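Local coordinates for LPXTG-motif cell wall anchor domain protein (Mobiluncus mulieris, PDB 5U5O) that probably helps the bacterium adhere as a cell-wall-attached surface protein whose immunoglobulin-like domains are cross-linked by disulfide, isopeptide and ester bonds within the chain, at residues F196-V201 with D226-S231; F168-L173 with T218-P223; V247-V252 with G263-K268. All coordinates share one frame; numbering follows the deposited sequence.

Contact 1 of 3, residues F196-V201 with D226-S231; sequences FTVKCV and DTCTIS
C200 and C228 face each other as a non-hydrogen-bonded pair of antiparallel strands, and they form the disulfide seen in this protein. Both cysteines occur in two conformers. A distance of 3.9 Å from C200 SG to C228 SG is longer than a disulfide, so this pair of positions does not represent the bonded state, and the sulfur positions are to be read with caution. The same face carries V198 beside I230 and, at its end, F196, whose CD1 meets I230 CG2 at 3.8 Å. T197, K199, T229 and S231 make up the other face. There water 1 is gripped by T197 O, T229 OG1 and S231 OG, and water 2 joins T197 OG1 to S231 O. T229 OG1 lies between the backbone N and the carbonyl carbon (chi1 61°), which places it 3.5 Å from K199 CB as well as on water 1.

The backbones hold this register through paired bonds: T197 with S231 and K199 with T229 each exchange two, and V201 N closes the ladder on T227 O at 3.0 Å, nearly straight (167°). Beyond it the carboxylate of D226 takes the backbone N-H groups of Q202 and K203, while D226 OD2 comes within 3.4 Å of C200 CB. S231 OG is also bonded to E264 of the next strand. L171 and V219, of the facing sheet, pack on V198.

Strand 193-200 runs between 205-212 and 226-232 in a five-stranded antiparallel sheet of an Ig-like domain. The cysteine pair links adjacent strands of that one sheet, unlike the classical immunoglobulin disulfide, which spans two facing sheets.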
ATOM      1  N   PHE A 196       0.395 -21.581 -21.270  1.00 12.04           N
ATOM      2  CA  PHE A 196       0.610 -20.165 -21.120  1.00 11.12           C
ATOM      3  C   PHE A 196       1.524 -19.869 -19.943  1.00 11.36           C
ATOM      4  O   PHE A 196       1.568 -20.611 -18.945  1.00 13.98           O
ATOM      5  CB  PHE A 196      -0.698 -19.427 -20.886  1.00 11.41           C
ATOM      6  CG  PHE A 196      -1.542 -19.339 -22.121  1.00 11.38           C
ATOM      7  CD1 PHE A 196      -1.388 -18.285 -23.005  1.00 12.04           C
ATOM      8  CD2 PHE A 196      -2.471 -20.323 -22.405  1.00 11.65           C
ATOM      9  CE1 PHE A 196      -2.163 -18.207 -24.157  1.00 12.27           C
ATOM     10  CE2 PHE A 196      -3.238 -20.262 -23.566  1.00 12.25           C
ATOM     11  CZ  PHE A 196      -3.089 -19.184 -24.421  1.00 12.28           C
ATOM     12  N   THR A 197       2.234 -18.758 -20.069  1.00 11.29           N
ATOM     13  CA  THR A 197       3.002 -18.164 -18.980  1.00 10.95           C
ATOM     14  C   THR A 197       2.626 -16.711 -18.873  1.00 11.83           C
ATOM     15  O   THR A 197       2.679 -15.976 -19.876  1.00 13.16           O
ATOM     16  CB  THR A 197       4.510 -18.315 -19.230  1.00 12.45           C
ATOM     17  OG1 THR A 197       4.795 -19.690 -19.466  1.00 16.10           O
ATOM     18  CG2 THR A 197       5.319 -17.847 -18.053  1.00 14.57           C
ATOM     19  N   VAL A 198       2.147 -16.293 -17.710  1.00 11.67           N
ATOM     20  CA  VAL A 198       1.746 -14.916 -17.450  1.00 10.98           C
ATOM     21  C   VAL A 198       2.757 -14.347 -16.452  1.00 11.43           C
ATOM     22  O   VAL A 198       3.046 -14.974 -15.375  1.00 12.08           O
ATOM     23  CB  VAL A 198       0.341 -14.872 -16.855  1.00 11.48           C
ATOM     24  CG1 VAL A 198      -0.029 -13.469 -16.385  1.00 11.45           C
ATOM     25  CG2 VAL A 198      -0.660 -15.354 -17.897  1.00 11.42           C
ATOM     26  N   LYS A 199       3.345 -13.207 -16.756  1.00 11.19           N
ATOM     27  CA  LYS A 199       4.347 -12.584 -15.897  1.00 11.57           C
ATOM     28  C   LYS A 199       3.933 -11.165 -15.654  1.00 10.73           C
ATOM     29  O   LYS A 199       3.490 -10.467 -16.589  1.00 12.59           O
ATOM     30  CB  LYS A 199       5.679 -12.593 -16.607  1.00 11.91           C
ATOM     31  CG  LYS A 199       6.218 -13.973 -16.888  1.00 13.56           C
ATOM     32  CD  LYS A 199       7.606 -13.886 -17.507  1.00 16.50           C
ATOM     33  CE  LYS A 199       8.205 -15.261 -17.707  1.00 21.62           C
ATOM     34  NZ  LYS A 199       9.554 -15.214 -18.330  1.00 26.68           N
ATOM     35  N   CYS A 200       4.087 -10.699 -14.412  0.80 11.46           N
ATOM     36  CA  CYS A 200       3.771  -9.329 -14.104  0.80 11.66           C
ATOM     37  C   CYS A 200       5.021  -8.713 -13.499  0.80 12.15           C
ATOM     38  O   CYS A 200       5.581  -9.234 -12.503  0.80 12.22           O
ATOM     39  CB  CYS A 200       2.606  -9.247 -13.170  0.80 12.05           C
ATOM     40  SG  CYS A 200       1.054 -10.009 -13.766  0.80 17.43           S
ATOM     41  N   VAL A 201       5.496  -7.626 -14.094  0.80 13.31           N
ATOM     42  CA  VAL A 201       6.856  -7.156 -13.807  0.80 15.26           C
ATOM     43  C   VAL A 201       6.993  -6.567 -12.398  0.80 15.10           C
ATOM     44  O   VAL A 201       7.891  -6.975 -11.655  0.80 17.46           O
ATOM     45  CB  VAL A 201       7.453  -6.237 -14.906  0.80 18.11           C
ATOM     46  CG1 VAL A 201       6.762  -4.892 -14.963  0.80 19.07           C
ATOM     47  CG2 VAL A 201       8.958  -6.037 -14.699  0.80 18.40           C
ATOM     48  N   ASP A 226       0.574  -2.264 -13.226  1.00 16.18           N
ATOM     49  CA  ASP A 226       1.588  -3.217 -13.613  1.00 16.16           C
ATOM     50  C   ASP A 226       1.489  -3.519 -15.110  1.00 13.99           C
ATOM     51  O   ASP A 226       0.437  -3.319 -15.777  1.00 17.61           O
ATOM     52  CB  ASP A 226       1.461  -4.520 -12.808  1.00 15.94           C
ATOM     53  CG  ASP A 226       2.781  -5.217 -12.602  1.00 14.90           C
ATOM     54  OD1 ASP A 226       3.803  -4.842 -13.246  1.00 16.11           O
ATOM     55  OD2 ASP A 226       2.816  -6.150 -11.755  1.00 16.10           O
ATOM     56  N   THR A 227       2.630  -3.916 -15.652  1.00 13.75           N
ATOM     57  CA  THR A 227       2.718  -4.439 -17.010  1.00 12.57           C
ATOM     58  C   THR A 227       2.758  -5.954 -16.908  1.00 12.24           C
ATOM     59  O   THR A 227       3.608  -6.513 -16.196  1.00 13.96           O
ATOM     60  CB  THR A 227       3.994  -3.938 -17.700  1.00 13.56           C
ATOM     61  OG1 THR A 227       3.922  -2.519 -17.837  1.00 17.51           O
ATOM     62  CG2 THR A 227       4.190  -4.549 -19.090  1.00 14.98           C
ATOM     63  N   CYS A 228       1.832  -6.630 -17.617  0.80 12.35           N
ATOM     64  CA  CYS A 228       1.749  -8.067 -17.579  0.80 12.03           C
ATOM     65  C   CYS A 228       1.988  -8.619 -19.012  0.80 10.95           C
ATOM     66  O   CYS A 228       1.423  -8.059 -20.002  0.80 13.45           O
ATOM     67  CB  CYS A 228       0.371  -8.400 -17.128  0.80 14.96           C
ATOM     68  SG  CYS A 228      -0.255 -10.037 -17.464  0.80 15.09           S
ATOM     69  N   THR A 229       2.761  -9.671 -19.144  1.00 11.50           N
ATOM     70  CA  THR A 229       2.971 -10.351 -20.411  1.00 11.43           C
ATOM     71  C   THR A 229       2.290 -11.701 -20.361  1.00 11.02           C
ATOM     72  O   THR A 229       2.229 -12.376 -19.321  1.00 12.28           O
ATOM     73  CB  THR A 229       4.459 -10.479 -20.782  1.00 12.31           C
ATOM     74  OG1 THR A 229       5.162 -11.249 -19.799  1.00 13.05           O
ATOM     75  CG2 THR A 229       5.110  -9.104 -20.897  1.00 13.15           C
ATOM     76  N   ILE A 230       1.745 -12.086 -21.519  1.00 10.88           N
ATOM     77  CA  ILE A 230       1.126 -13.382 -21.713  1.00 11.25           C
ATOM     78  C   ILE A 230       1.887 -14.029 -22.862  1.00 11.05           C
ATOM     79  O   ILE A 230       1.983 -13.435 -23.954  1.00 13.82           O
ATOM     80  CB  ILE A 230      -0.369 -13.210 -22.107  1.00 11.81           C
ATOM     81  CG1 ILE A 230      -1.127 -12.438 -21.041  1.00 11.88           C
ATOM     82  CG2 ILE A 230      -1.025 -14.566 -22.308  1.00 11.87           C
ATOM     83  CD1 ILE A 230      -2.459 -11.898 -21.506  1.00 11.83           C
ATOM     84  N   SER A 231       2.350 -15.255 -22.668  0.80 11.28           N
ATOM     85  CA  SER A 231       3.144 -15.981 -23.649  0.80 11.17           C
ATOM     86  C   SER A 231       2.547 -17.354 -23.820  0.80 11.35           C
ATOM     87  O   SER A 231       2.460 -18.117 -22.850  0.80 12.81           O
ATOM     88  CB  SER A 231       4.586 -16.160 -23.151  0.80 11.43           C
ATOM     89  OG  SER A 231       5.200 -14.923 -22.846  0.80 13.69           O
TER
HETATM   90  O   HOH W   1       4.779 -13.971 -20.268  1.00 15.13           O
HETATM   91  O   HOH W   2       4.182 -20.571 -22.182  1.00 23.41           O

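Contact 2 of 3, residues F168-L173 with T218-P223; sequences FGSLKL and TVEGIP
F168 lays its side chain along the backbone of G221 to P223. The backbone places CB 3.5 Å from I222 O; with CG anti to the carbonyl carbon (chi1 -61°), the ring then sets its edge, in plane, against I222 C and P223 N, and CD1 lies 3.5 Å from G221 O. On the buried face I222 runs out extended, and its CD1 reaches L171 CB at 3.8 Å. E220 starts away from the partner strand but bends at chi2 (-81°), so OE1 returns to 3.7 Å from S170 CB. Water 3 lies between E220 OE1 and G169 O and accepts G221 N-H at 2.8 Å. K172 passes T218 OG1 with its CB and CG, both at 3.6 Å, then bends at chi3 as its amine leads away. S170 OG is hydrogen-bonded to N281 OD1.

G221 and I222 both face G169, a G1 beta bulge that shifts the register by one; G221 has the positive phi (68°) usual there. I222 N approaches G169 O from well above the carbonyl plane, whereas G169 N meets I222 O within the plane at 2.7 Å.

Strand 150-178 is flanked here by 216-223 and, through backbone bonds of S170 and K172, by 281-291; L171, V219 and I222 point across the domain onto strand 193-200, and L171 and L173 also touch strand 226-232.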
ATOM      1  N   PHE A 168      -5.454  -3.939  -5.560  1.00 18.04           N
ATOM      2  CA  PHE A 168      -4.881  -4.765  -6.621  1.00 16.99           C
ATOM      3  C   PHE A 168      -5.893  -5.045  -7.719  1.00 17.54           C
ATOM      4  O   PHE A 168      -7.107  -5.034  -7.502  1.00 19.74           O
ATOM      5  CB  PHE A 168      -4.353  -6.092  -6.059  1.00 16.30           C
ATOM      6  CG  PHE A 168      -3.261  -5.906  -5.042  1.00 16.22           C
ATOM      7  CD1 PHE A 168      -1.939  -5.783  -5.455  1.00 16.64           C
ATOM      8  CD2 PHE A 168      -3.553  -5.784  -3.693  1.00 16.22           C
ATOM      9  CE1 PHE A 168      -0.925  -5.558  -4.549  1.00 17.29           C
ATOM     10  CE2 PHE A 168      -2.542  -5.577  -2.774  1.00 18.36           C
ATOM     11  CZ  PHE A 168      -1.225  -5.460  -3.208  1.00 18.74           C
ATOM     12  N   GLY A 169      -5.349  -5.298  -8.898  1.00 17.17           N
ATOM     13  CA  GLY A 169      -6.109  -5.742 -10.052  1.00 16.73           C
ATOM     14  C   GLY A 169      -5.934  -7.225 -10.313  1.00 15.86           C
ATOM     15  O   GLY A 169      -5.345  -7.953  -9.485  1.00 16.33           O
ATOM     16  N   SER A 170      -6.428  -7.663 -11.488  1.00 16.00           N
ATOM     17  CA  SER A 170      -6.344  -9.070 -11.856  1.00 16.44           C
ATOM     18  C   SER A 170      -6.379  -9.206 -13.368  1.00 16.56           C
ATOM     19  O   SER A 170      -6.781  -8.277 -14.093  1.00 15.81           O
ATOM     20  CB  SER A 170      -7.506  -9.868 -11.271  1.00 16.12           C
ATOM     21  OG  SER A 170      -8.768  -9.434 -11.793  1.00 18.34           O
ATOM     22  N   LEU A 171      -5.976 -10.380 -13.818  1.00 16.03           N
ATOM     23  CA  LEU A 171      -5.958 -10.723 -15.227  1.00 15.01           C
ATOM     24  C   LEU A 171      -6.588 -12.073 -15.413  1.00 14.87           C
ATOM     25  O   LEU A 171      -6.076 -13.088 -14.933  1.00 17.24           O
ATOM     26  CB  LEU A 171      -4.532 -10.721 -15.749  1.00 14.36           C
ATOM     27  CG  LEU A 171      -4.316 -11.088 -17.224  1.00 14.52           C
ATOM     28  CD1 LEU A 171      -5.117 -10.253 -18.212  1.00 12.53           C
ATOM     29  CD2 LEU A 171      -2.832 -10.956 -17.505  1.00 17.19           C
ATOM     30  N   LYS A 172      -7.686 -12.092 -16.175  1.00 13.97           N
ATOM     31  CA  LYS A 172      -8.336 -13.319 -16.585  1.00 13.75           C
ATOM     32  C   LYS A 172      -7.928 -13.595 -18.012  1.00 14.27           C
ATOM     33  O   LYS A 172      -7.962 -12.685 -18.854  1.00 16.13           O
ATOM     34  CB  LYS A 172      -9.858 -13.205 -16.504  1.00 15.42           C
ATOM     35  CG  LYS A 172     -10.585 -14.502 -16.838  1.00 18.02           C
ATOM     36  CD  LYS A 172     -12.078 -14.309 -17.041  1.00 20.64           C
ATOM     37  CE  LYS A 172     -12.770 -13.907 -15.757  1.00 26.21           C
ATOM     38  NZ  LYS A 172     -14.248 -14.022 -15.868  1.00 31.25           N
ATOM     39  N   LEU A 173      -7.619 -14.837 -18.311  1.00 14.13           N
ATOM     40  CA  LEU A 173      -7.261 -15.274 -19.663  1.00 11.98           C
ATOM     41  C   LEU A 173      -8.175 -16.418 -19.998  1.00 10.99           C
ATOM     42  O   LEU A 173      -8.276 -17.381 -19.265  1.00 12.82           O
ATOM     43  CB  LEU A 173      -5.794 -15.750 -19.697  1.00 11.94           C
ATOM     44  CG  LEU A 173      -5.323 -16.264 -21.068  1.00 11.64           C
ATOM     45  CD1 LEU A 173      -5.390 -15.193 -22.167  1.00 11.27           C
ATOM     46  CD2 LEU A 173      -3.922 -16.850 -20.928  1.00 12.51           C
ATOM     47  N   THR A 218      -7.478 -17.006 -13.830  1.00 14.62           N
ATOM     48  CA  THR A 218      -7.272 -15.652 -13.337  1.00 14.29           C
ATOM     49  C   THR A 218      -6.032 -15.569 -12.438  1.00 14.50           C
ATOM     50  O   THR A 218      -5.849 -16.390 -11.514  1.00 19.61           O
ATOM     51  CB  THR A 218      -8.506 -15.151 -12.580  1.00 15.85           C
ATOM     52  OG1 THR A 218      -9.633 -15.198 -13.460  1.00 18.25           O
ATOM     53  CG2 THR A 218      -8.339 -13.724 -12.135  1.00 16.94           C
ATOM     54  N   VAL A 219      -5.177 -14.600 -12.721  1.00 13.94           N
ATOM     55  CA  VAL A 219      -4.084 -14.197 -11.845  1.00 14.21           C
ATOM     56  C   VAL A 219      -4.561 -12.996 -11.032  1.00 14.86           C
ATOM     57  O   VAL A 219      -4.910 -11.941 -11.592  1.00 16.50           O
ATOM     58  CB  VAL A 219      -2.824 -13.840 -12.650  1.00 14.23           C
ATOM     59  CG1 VAL A 219      -1.714 -13.307 -11.752  1.00 13.75           C
ATOM     60  CG2 VAL A 219      -2.347 -15.039 -13.455  1.00 15.36           C
ATOM     61  N   GLU A 220      -4.586 -13.173  -9.710  1.00 16.26           N
ATOM     62  CA  GLU A 220      -5.054 -12.148  -8.782  1.00 16.56           C
ATOM     63  C   GLU A 220      -3.896 -11.348  -8.201  1.00 15.97           C
ATOM     64  O   GLU A 220      -2.727 -11.708  -8.372  1.00 16.98           O
ATOM     65  CB  GLU A 220      -5.799 -12.812  -7.618  1.00 19.10           C
ATOM     66  CG  GLU A 220      -6.953 -13.734  -8.007  1.00 24.51           C
ATOM     67  CD  GLU A 220      -8.248 -13.008  -8.324  1.00 29.53           C
ATOM     68  OE1 GLU A 220      -8.305 -11.766  -8.200  1.00 33.12           O
ATOM     69  OE2 GLU A 220      -9.232 -13.694  -8.686  1.00 35.09           O
ATOM     70  N   GLY A 221      -4.221 -10.268  -7.495  1.00 16.38           N
ATOM     71  CA  GLY A 221      -3.204  -9.551  -6.706  1.00 16.31           C
ATOM     72  C   GLY A 221      -2.137  -8.831  -7.507  1.00 15.94           C
ATOM     73  O   GLY A 221      -0.969  -8.757  -7.100  1.00 17.92           O
ATOM     74  N   ILE A 222      -2.543  -8.298  -8.659  1.00 14.61           N
ATOM     75  CA  ILE A 222      -1.615  -7.593  -9.529  1.00 14.32           C
ATOM     76  C   ILE A 222      -1.604  -6.110  -9.122  1.00 15.94           C
ATOM     77  O   ILE A 222      -2.667  -5.475  -9.115  1.00 17.66           O
ATOM     78  CB  ILE A 222      -1.989  -7.750 -11.022  1.00 13.71           C
ATOM     79  CG1 ILE A 222      -2.016  -9.247 -11.375  1.00 13.01           C
ATOM     80  CG2 ILE A 222      -0.965  -7.013 -11.857  1.00 13.65           C
ATOM     81  CD1 ILE A 222      -2.522  -9.551 -12.783  1.00 12.16           C
ATOM     82  N   PRO A 223      -0.412  -5.537  -8.829  1.00 15.20           N
ATOM     83  CA  PRO A 223      -0.326  -4.109  -8.509  1.00 15.00           C
ATOM     84  C   PRO A 223      -0.966  -3.235  -9.605  1.00 16.02           C
ATOM     85  O   PRO A 223      -0.806  -3.499 -10.792  1.00 18.11           O
ATOM     86  CB  PRO A 223       1.181  -3.866  -8.434  1.00 16.70           C
ATOM     87  CG  PRO A 223       1.747  -5.171  -8.003  1.00 15.32           C
ATOM     88  CD  PRO A 223       0.900  -6.191  -8.724  1.00 15.68           C
TER
HETATM   89  O   HOH W   3      -6.886  -9.424  -7.238  1.00 24.24           O

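Contact 3 of 3, residues V247-V252 with G263-K268; sequences VKFTAV and GEAVVK
A265 and F249 meet across the interior of an Ig-like beta sandwich: 247-252 belongs to the strand that pairs with 281-291, and 263-268 leads into the facing five-stranded sheet beside 226-232.

The main apolar contact is a CH-pi interaction. A265 CB sits 3.5 Å from the centroid of the F249 ring and 3° off its normal, so the methyl group is almost exactly centred and every ring carbon lies 3.7 to 3.8 Å from it. F249 CG is anti to the carbonyl carbon (chi1 -66°), carrying the ring across to the other sheet with one face turned to the alanine. I230 and A286 also touch this ring, and V257, from the loop that follows strand 244-251, packs on both F249 and A265.

At the ring edge the partner is backbone. F249 CZ comes within 3.8 Å of G263 O, which lies near the ring plane, and G263 C stands beside the same edge. V247 adds van der Waals contact, its CB 3.9 Å from G263 N and its CG2 beside G263 CA. The positive phi of G263 (89°) suits glycine.

Polar contact between these two segments is indirect. V247 N is bonded to N262 OD1, and G263 and A265 pair through their backbones with strand 226-232. Water 4 bridges the gap, accepting from G263 N at 2.8 Å and donating to V247 O, also at 2.8 Å.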
ATOM      1  N   VAL A 247      -2.220 -16.432 -33.199  1.00 11.95           N
ATOM      2  CA  VAL A 247      -2.865 -16.158 -31.940  1.00 11.48           C
ATOM      3  C   VAL A 247      -3.371 -14.723 -31.968  1.00 12.15           C
ATOM      4  O   VAL A 247      -2.593 -13.781 -32.144  1.00 13.99           O
ATOM      5  CB  VAL A 247      -1.941 -16.436 -30.747  1.00 11.48           C
ATOM      6  CG1 VAL A 247      -2.698 -16.232 -29.444  1.00 11.31           C
ATOM      7  CG2 VAL A 247      -1.405 -17.865 -30.812  1.00 11.89           C
ATOM      8  N   LYS A 248      -4.670 -14.570 -31.758  1.00 11.72           N
ATOM      9  CA  LYS A 248      -5.288 -13.274 -31.760  1.00 11.36           C
ATOM     10  C   LYS A 248      -5.762 -12.923 -30.357  1.00 11.83           C
ATOM     11  O   LYS A 248      -6.639 -13.574 -29.809  1.00 12.96           O
ATOM     12  CB  LYS A 248      -6.450 -13.257 -32.772  1.00 12.51           C
ATOM     13  CG  LYS A 248      -6.063 -13.751 -34.174  1.00 14.09           C
ATOM     14  CD  LYS A 248      -7.230 -13.707 -35.163  1.00 16.40           C
ATOM     15  CE  LYS A 248      -6.826 -14.177 -36.556  1.00 17.24           C
ATOM     16  NZ  LYS A 248      -7.955 -14.148 -37.519  1.00 19.47           N
ATOM     17  N   PHE A 249      -5.160 -11.884 -29.789  1.00 11.80           N
ATOM     18  CA  PHE A 249      -5.512 -11.432 -28.450  1.00 11.01           C
ATOM     19  C   PHE A 249      -6.526 -10.306 -28.507  1.00 12.01           C
ATOM     20  O   PHE A 249      -6.364  -9.369 -29.289  1.00 14.85           O
ATOM     21  CB  PHE A 249      -4.291 -10.963 -27.671  1.00 11.80           C
ATOM     22  CG  PHE A 249      -3.301 -12.044 -27.367  1.00 11.62           C
ATOM     23  CD1 PHE A 249      -3.417 -12.807 -26.213  1.00 11.84           C
ATOM     24  CD2 PHE A 249      -2.224 -12.270 -28.205  1.00 12.03           C
ATOM     25  CE1 PHE A 249      -2.461 -13.777 -25.873  1.00 11.76           C
ATOM     26  CE2 PHE A 249      -1.272 -13.235 -27.882  1.00 11.50           C
ATOM     27  CZ  PHE A 249      -1.389 -13.987 -26.709  1.00 12.04           C
ATOM     28  N   THR A 250      -7.555 -10.375 -27.674  1.00 11.89           N
ATOM     29  CA  THR A 250      -8.523  -9.293 -27.514  1.00 12.31           C
ATOM     30  C   THR A 250      -8.769  -9.096 -26.029  1.00 12.60           C
ATOM     31  O   THR A 250      -8.415  -9.978 -25.231  1.00 13.76           O
ATOM     32  CB  THR A 250      -9.859  -9.611 -28.201  1.00 13.27           C
ATOM     33  OG1 THR A 250     -10.347 -10.872 -27.733  1.00 14.96           O
ATOM     34  CG2 THR A 250      -9.683  -9.698 -29.707  1.00 13.18           C
ATOM     35  N   ALA A 251      -9.297  -7.948 -25.638  1.00 12.35           N
ATOM     36  CA  ALA A 251      -9.715  -7.716 -24.253  1.00 12.51           C
ATOM     37  C   ALA A 251     -11.028  -6.962 -24.253  1.00 12.61           C
ATOM     38  O   ALA A 251     -11.351  -6.272 -25.216  1.00 16.37           O
ATOM     39  CB  ALA A 251      -8.662  -6.926 -23.484  1.00 12.68           C
ATOM     40  N   VAL A 252     -11.793  -7.107 -23.176  1.00 13.27           N
ATOM     41  CA  VAL A 252     -13.047  -6.388 -23.009  1.00 12.70           C
ATOM     42  C   VAL A 252     -12.824  -5.053 -22.305  1.00 14.29           C
ATOM     43  O   VAL A 252     -11.701  -4.722 -21.890  1.00 15.24           O
ATOM     44  CB  VAL A 252     -14.129  -7.229 -22.290  1.00 18.53           C
ATOM     45  CG1 VAL A 252     -14.387  -8.529 -23.038  1.00 23.39           C
ATOM     46  CG2 VAL A 252     -13.763  -7.517 -20.848  1.00 19.18           C
ATOM     47  N   GLY A 263       1.761 -15.085 -30.493  1.00 12.09           N
ATOM     48  CA  GLY A 263       1.667 -15.798 -29.216  1.00 11.12           C
ATOM     49  C   GLY A 263       2.128 -15.011 -28.003  1.00 12.46           C
ATOM     50  O   GLY A 263       2.088 -15.548 -26.889  1.00 13.48           O
ATOM     51  N   GLU A 264       2.531 -13.749 -28.192  1.00 12.15           N
ATOM     52  CA  GLU A 264       3.017 -12.880 -27.116  1.00 11.68           C
ATOM     53  C   GLU A 264       2.152 -11.646 -27.021  1.00 11.85           C
ATOM     54  O   GLU A 264       1.911 -10.966 -28.035  1.00 13.57           O
ATOM     55  CB  GLU A 264       4.459 -12.434 -27.392  1.00 13.36           C
ATOM     56  CG  GLU A 264       5.463 -13.571 -27.493  1.00 14.61           C
ATOM     57  CD  GLU A 264       5.744 -14.239 -26.167  1.00 15.84           C
ATOM     58  OE1 GLU A 264       5.515 -13.622 -25.099  1.00 17.37           O
ATOM     59  OE2 GLU A 264       6.189 -15.396 -26.198  1.00 18.83           O
ATOM     60  N   ALA A 265       1.654 -11.329 -25.834  1.00 12.27           N
ATOM     61  CA  ALA A 265       0.866 -10.126 -25.616  1.00 11.98           C
ATOM     62  C   ALA A 265       1.419  -9.365 -24.438  1.00 10.61           C
ATOM     63  O   ALA A 265       2.057  -9.950 -23.532  1.00 12.24           O
ATOM     64  CB  ALA A 265      -0.581 -10.480 -25.342  1.00 12.03           C
ATOM     65  N   VAL A 266       1.160  -8.075 -24.418  1.00 11.80           N
ATOM     66  CA  VAL A 266       1.465  -7.195 -23.300  1.00 12.08           C
ATOM     67  C   VAL A 266       0.201  -6.418 -22.983  1.00 11.30           C
ATOM     68  O   VAL A 266      -0.451  -5.871 -23.894  1.00 11.75           O
ATOM     69  CB  VAL A 266       2.609  -6.220 -23.621  1.00 14.73           C
ATOM     70  CG1 VAL A 266       2.966  -5.376 -22.401  1.00 16.57           C
ATOM     71  CG2 VAL A 266       3.837  -6.967 -24.117  1.00 16.59           C
ATOM     72  N   VAL A 267      -0.155  -6.321 -21.705  1.00 11.87           N
ATOM     73  CA  VAL A 267      -1.347  -5.598 -21.285  1.00 12.61           C
ATOM     74  C   VAL A 267      -1.045  -4.893 -19.960  1.00 12.20           C
ATOM     75  O   VAL A 267      -0.263  -5.414 -19.139  1.00 13.41           O
ATOM     76  CB  VAL A 267      -2.559  -6.558 -21.202  1.00 13.36           C
ATOM     77  CG1 VAL A 267      -2.361  -7.637 -20.146  1.00 13.12           C
ATOM     78  CG2 VAL A 267      -3.865  -5.815 -21.017  1.00 15.15           C
ATOM     79  N   LYS A 268      -1.622  -3.725 -19.746  1.00 13.12           N
ATOM     80  CA  LYS A 268      -1.488  -2.978 -18.501  1.00 13.30           C
ATOM     81  C   LYS A 268      -2.659  -3.359 -17.623  1.00 12.97           C
ATOM     82  O   LYS A 268      -3.804  -3.490 -18.118  1.00 15.49           O
ATOM     83  CB  LYS A 268      -1.537  -1.476 -18.758  1.00 15.73           C
ATOM     84  CG  LYS A 268      -0.434  -0.927 -19.659  1.00 20.26           C
ATOM     85  CD  LYS A 268       0.956  -1.006 -19.056  1.00 22.25           C
ATOM     86  CE  LYS A 268       1.120  -0.179 -17.781  1.00 24.98           C
ATOM     87  NZ  LYS A 268       0.781   1.269 -17.928  1.00 25.95           N
TER
HETATM   88  O   HOH W   4      -0.135 -13.061 -31.117  1.00 14.71           O

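Overall arrangement
From the N terminus, the long strand 150-178 supplies 168-173, which opens contact 2. Contact 1 opens at 196-201 before 218-223 closes contact 2, and 226-231 closes contact 1 soon afterwards, so these two loops cross rather than nest. Contact 3 follows in series as a shorter loop, from 247-252 to 263-268. Contact 2 lies in the sheet containing strands 150-178 and 281-291, and contact 1 in the facing five-stranded sheet; F196 against L173 and V198 against V219 join them. Contact 3 spans the same two layers, and strand 264-269 ties it to contact 1 through the I230 O to A265 N bond.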